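Local coordinates for heme-binding protein A / AI-2 binding protein A (Helicobacter pylori SS1, PDB 6OFQ) that binds short peptides in the periplasm and probably hands them to an ABC transporter for import, at residues 251-255 against 267-273; 282-288 against 505-511. All coordinates share one frame; numbering follows the deposited sequence. Where two conformers were deposited one is given.

Contact 1 of 2, residues 251-255 against 267-273; sequences SSTRA and TGPNLNE
The guanidinium of R254 turns its edge to the backbone of 267-273, with the carbonyls of T267 and G268 lying there, near its plane. NH1 of R254 gives T267 O a hydrogen bond of 2.9 Å. It arrives in the carbonyl plane on a lone pair. A second bond, from NH1 of R254 to G268 O, is weak, bent to 118° at the hydrogen. The chain of R254 bends at chi3 (-45°), which swings the group toward the backbone of T267 and G268, while NH2 hydrogen-bonds I248 O.

The carboxylate of E273 meets the first turn of the helix. OG of S252 donates to the syn lone pair of E273 OE2 in a short bond of 2.5 Å. The other oxygen, OE1 of E273, lies 3.5 Å from A255 CB. The amide of N270 sets its CG 3.7 Å from S251 CB, and its ND2 makes a weak bond to E273 OE2.

One water gives protons to S251 O and E273 OE1 and accepts from N270 N. Another accepts from both S252 N and N270 ND2. The arrangement is a polar, water-bridged seam between the N-terminal turn of helix 251-259 and the loop linking strand 265-266 to helix 274-278, within a type II periplasmic binding protein.

Contact 2 of 2, residues 282-288 against 505-511; sequences NIVVDKS and SVVPHLS
Residues 283-288 and 505-510 pair as antiparallel strands in a mixed sheet, joining parts of the chain more than 200 residues apart. The strand axes approach to 4.4 Å and run at 161°. Hydrogen-bonded pairs V284-H509, D286-V507 and S288-S505 alternate with non-hydrogen-bonded pairs. V284 and H509 exchange both backbone bonds, and the one from V284 N to H509 O is almost straight at 177°. Past the strand end, S511 N still reaches N282 O at 2.8 Å.

One face carries V285, K287, V506 and P508. CG1 of V285 presses on CG1 of V506 at 3.5 Å, tighter than usual for two carbons. The other branch of V285, CG2, lies beside P508 CB at 4.1 Å. Helix 274-278 covers this face through V274 and L277, and K287 NZ forms a salt bridge with E278.

The other face carries V284, D286, S288, S505, V507 and H509. CG of H509 stands between its backbone N and carbonyl carbon (chi1 58°), which lays the ring along V284. CB of V284 makes a CH-pi contact over the ring face, 4.2 Å from the H509 ring centroid. At the ring edge, H509 NE2 donates to D286 OD1 at 2.8 Å, in the ring plane but from above the carboxylate plane. ND1 of H509 donates to L510 O at 2.8 Å.

With both ring nitrogens donating, the geometry is consistent with a protonated H509. The adjacent carboxylate of D286 would be expected to stabilise that charge, and the two bonds fix the ring's rotation.

How the contacts relate
Contact 1 is local, linking a helix start to a loop shortly after it in sequence. Contact 2 joins distant parts of the chain as sheet. The centres of both lie about 21 Å from the chain centre and both are only partly buried, though contact 2 has more buried residues and about twice the buried area. Their centres are about 11 Å apart and they touch directly: P269 packs on V506 and P508, and L271 CD2 lies 4.2 Å from V506 CG2. Helix 251-259 serves both, with its start in contact 1 and L258 against I283, P508 and L510. Contact 1 relies on side-chain polar bonds and water, whereas contact 2 relies on backbone pairing, valine and proline packing and a histidine-carboxylate bond.

Contact 1 of 2, residues 251-255 against 267-273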
ATOM      1  N   SER A 251      19.133  -7.829   0.040  0.63  6.89           N
ATOM      2  CA  SER A 251      18.241  -8.977  -0.041  0.63  7.10           C
ATOM      3  C   SER A 251      18.955 -10.317  -0.001  0.63  6.89           C
ATOM      4  O   SER A 251      18.372 -11.333   0.411  0.63  6.41           O
ATOM      5  CB  SER A 251      17.403  -8.848  -1.310  0.63  7.65           C
ATOM      6  OG  SER A 251      16.504  -7.752  -1.186  0.63  7.85           O
ATOM      7  N   SER A 252      20.211 -10.325  -0.445  1.00  7.21           N
ATOM      8  CA  SER A 252      21.039 -11.532  -0.318  1.00  7.95           C
ATOM      9  C   SER A 252      21.416 -11.766   1.152  1.00  6.69           C
ATOM     10  O   SER A 252      21.337 -12.880   1.667  1.00  7.67           O
ATOM     11  CB  SER A 252      22.327 -11.485  -1.174  1.00  9.01           C
ATOM     12  OG  SER A 252      21.990 -11.558  -2.529  1.00 11.94           O
ATOM     13  N   THR A 253      21.788 -10.725   1.879  1.00  6.98           N
ATOM     14  CA  THR A 253      22.076 -10.794   3.307  1.00  7.22           C
ATOM     15  C   THR A 253      20.849 -11.268   4.088  1.00  6.69           C
ATOM     16  O   THR A 253      20.907 -12.077   5.022  1.00  6.74           O
ATOM     17  CB  THR A 253      22.525  -9.446   3.822  1.00  7.22           C
ATOM     18  OG1 THR A 253      23.668  -9.006   3.053  1.00  8.55           O
ATOM     19  CG2 THR A 253      22.907  -9.448   5.297  1.00  7.21           C
ATOM     20  N   ARG A 254      19.671 -10.797   3.635  1.00  6.71           N
ATOM     21  CA  ARG A 254      18.416 -11.192   4.283  1.00  6.61           C
ATOM     22  C   ARG A 254      18.147 -12.685   4.090  1.00  6.72           C
ATOM     23  O   ARG A 254      17.801 -13.375   5.043  1.00  6.58           O
ATOM     24  CB  ARG A 254      17.280 -10.283   3.731  1.00  6.52           C
ATOM     25  CG  ARG A 254      15.998 -10.212   4.569  1.00  6.64           C
ATOM     26  CD  ARG A 254      14.871  -9.419   3.889  1.00  6.60           C
ATOM     27  NE  ARG A 254      15.399  -8.186   3.328  1.00  7.18           N
ATOM     28  CZ  ARG A 254      15.343  -7.785   2.075  1.00  7.09           C
ATOM     29  NH1 ARG A 254      14.577  -8.343   1.166  1.00  7.83           N
ATOM     30  NH2 ARG A 254      16.192  -6.840   1.766  1.00  5.92           N
ATOM     31  N   ALA A 255      18.302 -13.208   2.869  1.00  6.22           N
ATOM     32  CA  ALA A 255      18.194 -14.628   2.650  1.00  6.69           C
ATOM     33  C   ALA A 255      19.226 -15.456   3.385  1.00  6.78           C
ATOM     34  O   ALA A 255      18.904 -16.527   3.900  1.00  5.82           O
ATOM     35  CB  ALA A 255      18.195 -14.909   1.163  1.00  7.54           C
ATOM     36  N   THR A 267      10.288 -10.705   3.465  1.00  5.34           N
ATOM     37  CA  THR A 267       9.747 -10.222   2.202  1.00  5.50           C
ATOM     38  C   THR A 267      10.920  -9.803   1.328  1.00  5.89           C
ATOM     39  O   THR A 267      12.061  -9.571   1.794  1.00  5.88           O
ATOM     40  CB  THR A 267       8.749  -9.057   2.441  1.00  5.50           C
ATOM     41  OG1 THR A 267       9.425  -8.006   3.151  1.00  4.70           O
ATOM     42  CG2 THR A 267       7.513  -9.630   3.191  1.00  5.70           C
ATOM     43  N   GLY A 268      10.580  -9.695   0.047  1.00  6.26           N
ATOM     44  CA  GLY A 268      11.515  -9.074  -0.900  1.00  6.91           C
ATOM     45  C   GLY A 268      12.713  -9.917  -1.310  1.00  7.38           C
ATOM     46  O   GLY A 268      13.811  -9.351  -1.438  1.00  7.27           O
ATOM     47  N   PRO A 269      12.582 -11.228  -1.520  1.00  7.99           N
ATOM     48  CA  PRO A 269      13.764 -12.020  -1.887  1.00  8.36           C
ATOM     49  C   PRO A 269      14.352 -11.554  -3.222  1.00  9.27           C
ATOM     50  O   PRO A 269      13.593 -11.132  -4.125  1.00  9.67           O
ATOM     51  CB  PRO A 269      13.239 -13.439  -2.012  1.00  8.91           C
ATOM     52  CG  PRO A 269      11.815 -13.238  -2.422  1.00  8.77           C
ATOM     53  CD  PRO A 269      11.353 -12.026  -1.652  1.00  8.36           C
ATOM     54  N   ASN A 270      15.650 -11.789  -3.406  1.00  9.61           N
ATOM     55  CA  ASN A 270      16.150 -11.789  -4.770  1.00 11.06           C
ATOM     56  C   ASN A 270      15.637 -12.998  -5.513  1.00 10.15           C
ATOM     57  O   ASN A 270      15.759 -14.145  -5.094  1.00 10.87           O
ATOM     58  CB  ASN A 270      17.662 -11.899  -4.765  1.00 13.12           C
ATOM     59  CG  ASN A 270      18.297 -10.579  -4.492  1.00 17.49           C
ATOM     60  OD1 ASN A 270      17.803  -9.496  -4.895  1.00 20.70           O
ATOM     61  ND2 ASN A 270      19.387 -10.649  -3.728  1.00 20.16           N
ATOM     62  N   LEU A 271      14.910 -12.726  -6.589  1.00  9.84           N
ATOM     63  CA  LEU A 271      14.249 -13.798  -7.239  1.00 10.91           C
ATOM     64  C   LEU A 271      15.136 -14.868  -7.925  1.00 11.25           C
ATOM     65  O   LEU A 271      14.722 -16.032  -8.020  1.00 11.99           O
ATOM     66  CB  LEU A 271      13.193 -13.249  -8.211  1.00 12.32           C
ATOM     67  CG  LEU A 271      12.118 -12.480  -7.423  1.00 15.00           C
ATOM     68  CD1 LEU A 271      11.458 -11.455  -8.301  1.00 16.53           C
ATOM     69  CD2 LEU A 271      11.166 -13.521  -6.855  1.00 12.29           C
ATOM     70  N   ASN A 272      16.367 -14.485  -8.193  1.00 11.89           N
ATOM     71  CA  ASN A 272      17.297 -15.545  -8.596  1.00 13.47           C
ATOM     72  C   ASN A 272      17.855 -16.366  -7.454  1.00 16.82           C
ATOM     73  O   ASN A 272      18.646 -17.265  -7.736  1.00 15.74           O
ATOM     74  CB  ASN A 272      18.400 -14.971  -9.462  1.00 15.71           C
ATOM     75  CG  ASN A 272      19.349 -14.102  -8.719  1.00 18.26           C
ATOM     76  OD1 ASN A 272      19.201 -13.821  -7.538  1.00 23.20           O
ATOM     77  ND2 ASN A 272      20.313 -13.573  -9.468  1.00 24.57           N
ATOM     78  N   GLU A 273      17.419 -16.170  -6.215  1.00 14.44           N
ATOM     79  CA  GLU A 273      17.810 -17.045  -5.110  1.00 14.09           C
ATOM     80  C   GLU A 273      16.700 -17.958  -4.661  1.00 14.99           C
ATOM     81  O   GLU A 273      16.941 -18.802  -3.802  1.00 13.50           O
ATOM     82  CB  GLU A 273      18.280 -16.231  -3.897  1.00 13.61           C
ATOM     83  CG  GLU A 273      19.529 -15.419  -4.236  1.00 14.04           C
ATOM     84  CD  GLU A 273      19.999 -14.485  -3.146  1.00 16.41           C
ATOM     85  OE1 GLU A 273      19.430 -14.540  -2.039  1.00 21.50           O
ATOM     86  OE2 GLU A 273      20.878 -13.655  -3.400  1.00 18.94           O
TER
HETATM   87  O   HOH W   1      17.186 -12.957  -1.407  1.00 10.04           O
HETATM   88  O   HOH W   2      14.619  -7.691  -3.434  1.00 34.08           O
HETATM   89  O   HOH W   3      21.902 -15.084   0.033  1.00 17.04           O
HETATM   90  O   HOH W   4      20.870  -8.482  -2.760  1.00 25.44           O

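Contact 2 of 2, residues 282-288 against 505-511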
ATOM      1  N   ASN A 282      14.305 -27.212   5.705  1.00 17.63           N
ATOM      2  CA  ASN A 282      13.529 -26.406   6.631  1.00 14.94           C
ATOM      3  C   ASN A 282      13.131 -25.035   6.087  1.00 13.79           C
ATOM      4  O   ASN A 282      12.731 -24.177   6.892  1.00 11.68           O
ATOM      5  CB  ASN A 282      14.314 -26.119   7.911  1.00 19.84           C
ATOM      6  CG  ASN A 282      14.790 -27.363   8.597  1.00 25.59           C
ATOM      7  OD1 ASN A 282      14.059 -28.352   8.706  1.00 28.74           O
ATOM      8  ND2 ASN A 282      16.007 -27.288   9.115  1.00 31.63           N
ATOM      9  N   ILE A 283      13.194 -24.817   4.775  1.00 12.94           N
ATOM     10  CA  ILE A 283      12.743 -23.546   4.211  1.00 12.93           C
ATOM     11  C   ILE A 283      11.624 -23.850   3.256  1.00 12.84           C
ATOM     12  O   ILE A 283      11.692 -24.839   2.520  1.00 13.12           O
ATOM     13  CB  ILE A 283      13.872 -22.761   3.546  1.00 13.86           C
ATOM     14  CG1 ILE A 283      14.783 -22.262   4.676  1.00 17.54           C
ATOM     15  CG2 ILE A 283      13.348 -21.654   2.606  1.00 14.03           C
ATOM     16  CD1 ILE A 283      16.077 -21.621   4.242  1.00 18.41           C
ATOM     17  N   VAL A 284      10.592 -23.023   3.292  1.00 11.05           N
ATOM     18  CA  VAL A 284       9.397 -23.098   2.417  1.00 11.32           C
ATOM     19  C   VAL A 284       9.411 -21.728   1.729  1.00 10.69           C
ATOM     20  O   VAL A 284       9.657 -20.699   2.386  1.00 11.79           O
ATOM     21  CB  VAL A 284       8.118 -23.337   3.264  1.00 14.42           C
ATOM     22  CG1 VAL A 284       6.771 -23.052   2.582  1.00 17.31           C
ATOM     23  CG2 VAL A 284       8.150 -24.772   3.790  1.00 17.08           C
ATOM     24  N   VAL A 285       8.981 -21.679   0.472  1.00  8.71           N
ATOM     25  CA  VAL A 285       8.803 -20.410  -0.185  1.00  8.75           C
ATOM     26  C   VAL A 285       7.337 -20.389  -0.607  1.00  8.19           C
ATOM     27  O   VAL A 285       6.949 -21.084  -1.563  1.00  9.49           O
ATOM     28  CB  VAL A 285       9.728 -20.233  -1.383  1.00  9.47           C
ATOM     29  CG1 VAL A 285       9.461 -18.897  -2.049  1.00 10.31           C
ATOM     30  CG2 VAL A 285      11.171 -20.243  -0.890  1.00 10.29           C
ATOM     31  N   ASP A 286       6.554 -19.522   0.049  1.00  6.01           N
ATOM     32  CA  ASP A 286       5.146 -19.394  -0.346  1.00  7.60           C
ATOM     33  C   ASP A 286       5.051 -18.566  -1.610  1.00  7.86           C
ATOM     34  O   ASP A 286       5.821 -17.601  -1.809  1.00  8.14           O
ATOM     35  CB  ASP A 286       4.402 -18.558   0.715  1.00  8.21           C
ATOM     36  CG  ASP A 286       4.235 -19.213   2.060  1.00  8.95           C
ATOM     37  OD1 ASP A 286       4.566 -20.390   2.209  1.00 10.26           O
ATOM     38  OD2 ASP A 286       3.601 -18.548   2.925  1.00 14.40           O
ATOM     39  N   LYS A 287       4.144 -18.928  -2.530  1.00  7.05           N
ATOM     40  CA  LYS A 287       3.970 -18.188  -3.782  1.00  7.30           C
ATOM     41  C   LYS A 287       2.509 -18.107  -4.109  1.00  7.96           C
ATOM     42  O   LYS A 287       1.800 -19.121  -4.020  1.00  9.00           O
ATOM     43  CB  LYS A 287       4.682 -18.871  -4.964  1.00  8.75           C
ATOM     44  CG  LYS A 287       6.163 -19.126  -4.741  1.00 11.05           C
ATOM     45  CD  LYS A 287       6.853 -19.777  -5.951  1.00 15.80           C
ATOM     46  CE  LYS A 287       8.131 -20.457  -5.501  1.00 21.92           C
ATOM     47  NZ  LYS A 287       7.800 -21.705  -4.735  1.00 29.23           N
ATOM     48  N   SER A 288       2.066 -16.910  -4.457  1.00  5.93           N
ATOM     49  CA  SER A 288       0.735 -16.763  -5.035  1.00  5.98           C
ATOM     50  C   SER A 288       0.667 -15.633  -6.046  1.00  5.48           C
ATOM     51  O   SER A 288       1.649 -14.929  -6.228  1.00  5.93           O
ATOM     52  CB  SER A 288      -0.299 -16.559  -3.923  1.00  6.54           C
ATOM     53  OG  SER A 288      -0.127 -15.313  -3.273  1.00  6.73           O
ATOM     54  N   SER A 505       3.537 -12.859  -5.404  1.00  5.92           N
ATOM     55  CA  SER A 505       3.947 -12.695  -4.003  0.73  6.32           C
ATOM     56  C   SER A 505       4.827 -13.911  -3.692  1.00  6.20           C
ATOM     57  O   SER A 505       4.322 -15.038  -3.752  1.00  6.23           O
ATOM     58  CB  SER A 505       2.783 -12.697  -3.005  0.73  6.78           C
ATOM     59  OG  SER A 505       3.335 -12.479  -1.727  0.73  8.32           O
ATOM     60  N   VAL A 506       6.056 -13.680  -3.241  1.00  5.62           N
ATOM     61  CA  VAL A 506       7.049 -14.727  -3.038  1.00  5.65           C
ATOM     62  C   VAL A 506       7.690 -14.547  -1.665  1.00  5.58           C
ATOM     63  O   VAL A 506       8.364 -13.519  -1.461  1.00  6.38           O
ATOM     64  CB  VAL A 506       8.122 -14.780  -4.131  1.00  6.30           C
ATOM     65  CG1 VAL A 506       9.101 -15.938  -3.873  1.00  6.87           C
ATOM     66  CG2 VAL A 506       7.466 -14.922  -5.486  1.00  6.06           C
ATOM     67  N   VAL A 507       7.359 -15.422  -0.707  1.00  5.27           N
ATOM     68  CA  VAL A 507       7.714 -15.189   0.709  1.00  5.31           C
ATOM     69  C   VAL A 507       8.403 -16.406   1.288  1.00  5.37           C
ATOM     70  O   VAL A 507       7.776 -17.381   1.668  1.00  5.12           O
ATOM     71  CB  VAL A 507       6.483 -14.798   1.557  1.00  5.37           C
ATOM     72  CG1 VAL A 507       6.931 -14.719   3.033  1.00  5.05           C
ATOM     73  CG2 VAL A 507       5.905 -13.481   1.138  1.00  6.47           C
ATOM     74  N   PRO A 508       9.755 -16.346   1.360  1.00  6.17           N
ATOM     75  CA  PRO A 508      10.466 -17.446   2.031  1.00  6.36           C
ATOM     76  C   PRO A 508      10.389 -17.413   3.551  1.00  5.56           C
ATOM     77  O   PRO A 508      10.356 -16.330   4.159  1.00  6.55           O
ATOM     78  CB  PRO A 508      11.927 -17.152   1.643  1.00  6.61           C
ATOM     79  CG  PRO A 508      11.889 -16.177   0.507  1.00  6.73           C
ATOM     80  CD  PRO A 508      10.654 -15.349   0.769  1.00  6.07           C
ATOM     81  N   HIS A 509      10.219 -18.581   4.160  1.00  5.62           N
ATOM     82  CA  HIS A 509      10.195 -18.657   5.600  1.00  6.43           C
ATOM     83  C   HIS A 509      10.626 -20.014   6.069  1.00  6.13           C
ATOM     84  O   HIS A 509      10.714 -20.962   5.305  1.00  6.39           O
ATOM     85  CB  HIS A 509       8.810 -18.297   6.152  1.00  6.11           C
ATOM     86  CG  HIS A 509       7.721 -19.165   5.640  1.00  5.57           C
ATOM     87  ND1 HIS A 509       7.335 -20.352   6.224  1.00  6.13           N
ATOM     88  CD2 HIS A 509       6.952 -19.042   4.536  1.00  5.75           C
ATOM     89  CE1 HIS A 509       6.333 -20.884   5.553  1.00  6.52           C
ATOM     90  NE2 HIS A 509       6.105 -20.119   4.507  1.00  5.91           N
ATOM     91  N   LEU A 510      10.980 -20.081   7.349  1.00  6.28           N
ATOM     92  CA  LEU A 510      11.193 -21.402   7.932  1.00  7.05           C
ATOM     93  C   LEU A 510       9.933 -22.269   7.954  1.00  7.61           C
ATOM     94  O   LEU A 510       8.824 -21.732   8.110  1.00  7.58           O
ATOM     95  CB  LEU A 510      11.818 -21.282   9.344  1.00  7.77           C
ATOM     96  CG  LEU A 510      13.067 -20.471   9.460  1.00  7.91           C
ATOM     97  CD1 LEU A 510      13.487 -20.310  10.901  1.00  8.61           C
ATOM     98  CD2 LEU A 510      14.233 -21.064   8.695  1.00  7.92           C
ATOM     99  N   SER A 511      10.111 -23.576   7.775  1.00  7.62           N
ATOM    100  CA  SER A 511       8.982 -24.511   7.792  1.00  8.44           C
ATOM    101  C   SER A 511       8.165 -24.481   9.065  1.00  8.22           C
ATOM    102  O   SER A 511       6.943 -24.676   9.002  1.00  8.62           O
ATOM    103  CB  SER A 511       9.449 -25.939   7.501  1.00 11.21           C
ATOM    104  OG  SER A 511      10.379 -26.345   8.486  1.00 17.60           O
TER